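Local atomic coordinates of peptidoglycan N-acetylglucosamine deacetylase (Bacillus cereus, PDB entry 5N1P), a protein that catalyses the metal-dependent removal of acetyl groups from N-acetylglucosamine residues of peptidoglycan, releasing acetate. Residues 152-155 / 156-160. Numbering follows the deposited sequence.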
loop_
_atom_site.group_PDB
_atom_site.type_symbol
_atom_site.label_atom_id
_atom_site.label_comp_id
_atom_site.label_asym_id
_atom_site.label_seq_id
_atom_site.Cartn_x
_atom_site.Cartn_y
_atom_site.Cartn_z
ATOM N N ASN A 152 12.613 4.436 12.110
ATOM C CA ASN A 152 12.777 3.102 11.539
ATOM C C ASN A 152 13.384 3.118 10.137
ATOM O O ASN A 152 13.644 2.065 9.560
ATOM C CB ASN A 152 11.430 2.366 11.488
ATOM C CG ASN A 152 11.020 1.794 12.833
ATOM O OD1 ASN A 152 10.546 2.515 13.709
ATOM N ND2 ASN A 152 11.212 0.490 13.006
ATOM N N ALA A 153 13.596 4.309 9.588
ATOM C CA ALA A 153 14.112 4.444 8.227
ATOM C C ALA A 153 15.637 4.483 8.206
ATOM O O ALA A 153 16.240 5.494 8.556
ATOM C CB ALA A 153 13.546 5.688 7.570
ATOM N N THR A 154 16.252 3.384 7.780
ATOM C CA THR A 154 17.707 3.259 7.792
ATOM C C THR A 154 18.272 2.698 6.482
ATOM O O THR A 154 19.365 3.082 6.053
ATOM C CB THR A 154 18.163 2.353 8.946
ATOM O OG1 THR A 154 17.496 1.089 8.847
ATOM C CG2 THR A 154 17.814 2.980 10.279
ATOM N N LYS A 155 17.526 1.784 5.866
ATOM C CA LYS A 155 17.966 1.075 4.660
ATOM C C LYS A 155 17.811 1.923 3.395
ATOM O O LYS A 155 17.008 2.860 3.372
ATOM C CB LYS A 155 17.177 -0.230 4.497
ATOM C CG LYS A 155 17.048 -1.057 5.759
ATOM C CD LYS A 155 15.988 -2.133 5.585
ATOM C CE LYS A 155 15.421 -2.543 6.930
ATOM N NZ LYS A 155 14.998 -1.346 7.712
ATOM N N PRO A 156 18.575 1.589 2.334
ATOM C CA PRO A 156 18.480 2.287 1.046
ATOM C C PRO A 156 17.068 2.254 0.465
ATOM O O PRO A 156 16.634 3.241 -0.123
ATOM C CB PRO A 156 19.446 1.506 0.151
ATOM C CG PRO A 156 20.427 0.923 1.090
ATOM C CD PRO A 156 19.652 0.581 2.324
ATOM N N GLN A 157 16.383 1.125 0.621
ATOM C CA GLN A 157 14.979 1.003 0.230
ATOM C C GLN A 157 14.121 0.710 1.448
ATOM O O GLN A 157 14.404 -0.217 2.206
ATOM C CB GLN A 157 14.786 -0.101 -0.807
ATOM C CG GLN A 157 15.525 0.119 -2.104
ATOM C CD GLN A 157 16.336 -1.091 -2.498
ATOM O OE1 GLN A 157 17.373 -1.377 -1.895
ATOM N NE2 GLN A 157 15.866 -1.818 -3.506
ATOM N N GLU A 158 13.082 1.514 1.648
ATOM C CA GLU A 158 12.132 1.266 2.719
ATOM C C GLU A 158 10.724 1.293 2.160
ATOM O O GLU A 158 10.387 2.164 1.355
ATOM C CB GLU A 158 12.263 2.302 3.832
ATOM C CG GLU A 158 13.616 2.301 4.545
ATOM C CD GLU A 158 13.727 1.237 5.631
ATOM O OE1 GLU A 158 12.833 0.373 5.740
ATOM O OE2 GLU A 158 14.721 1.263 6.389
ATOM N N VAL A 159 9.906 0.332 2.573
ATOM C CA VAL A 159 8.504 0.272 2.159
ATOM C C VAL A 159 7.650 0.506 3.385
ATOM O O VAL A 159 7.707 -0.261 4.340
ATOM C CB VAL A 159 8.160 -1.078 1.513
ATOM C CG1 VAL A 159 6.673 -1.147 1.149
ATOM C CG2 VAL A 159 9.049 -1.305 0.296
ATOM N N ILE A 160 6.888 1.592 3.374
ATOM C CA ILE A 160 6.220 2.066 4.578
ATOM C C ILE A 160 4.721 1.768 4.558
ATOM O O ILE A 160 4.016 2.178 3.633
ATOM C CB ILE A 160 6.431 3.574 4.747
ATOM C CG1 ILE A 160 7.932 3.880 4.812
ATOM C CG2 ILE A 160 5.701 4.068 5.985
ATOM C CD1 ILE A 160 8.265 5.306 4.452
#
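Glu158 turns its carboxylate back to the loop that precedes its own strand, and OE2 there accepts three hydrogen bonds. Two come from consecutive backbone amides: Thr154 N lies 3.0 Å from Glu158 OE2, and Lys155 N lies 2.9 Å from it. Both bonds are nearly straight (168° and 162°) and meet OE2 on its anti side, somewhat out of the carboxylate plane. The third donor is Lys155 NZ, which reaches Glu158 OE2 from the syn side at 2.9 Å and makes a salt bridge. The bond from Lys155 NZ to Glu158 OE1 is weak, at 3.4 Å. The loop is the return leg of a beta-alpha-beta crossover: strand 126-127, helix 138-152, then strand 157-163, parallel to 126-127 in the main sheet of the NodB homology domain. The Lys155 chain crosses the Glu158 side chain at about a right angle. Lys155 CG passes 3.3 Å from Glu158 OE2, and a bend at the last torsion (chi4 51°) brings NZ round to the same oxygen. Glu158 OE1 is satisfied by the hydroxyl of Thr125. The lysine and two amides probably favour the ionised form of this buried carboxylate. Lys155 O is hydrogen-bonded to Tyr185 OH, and Ala153 O to Lys183 NZ.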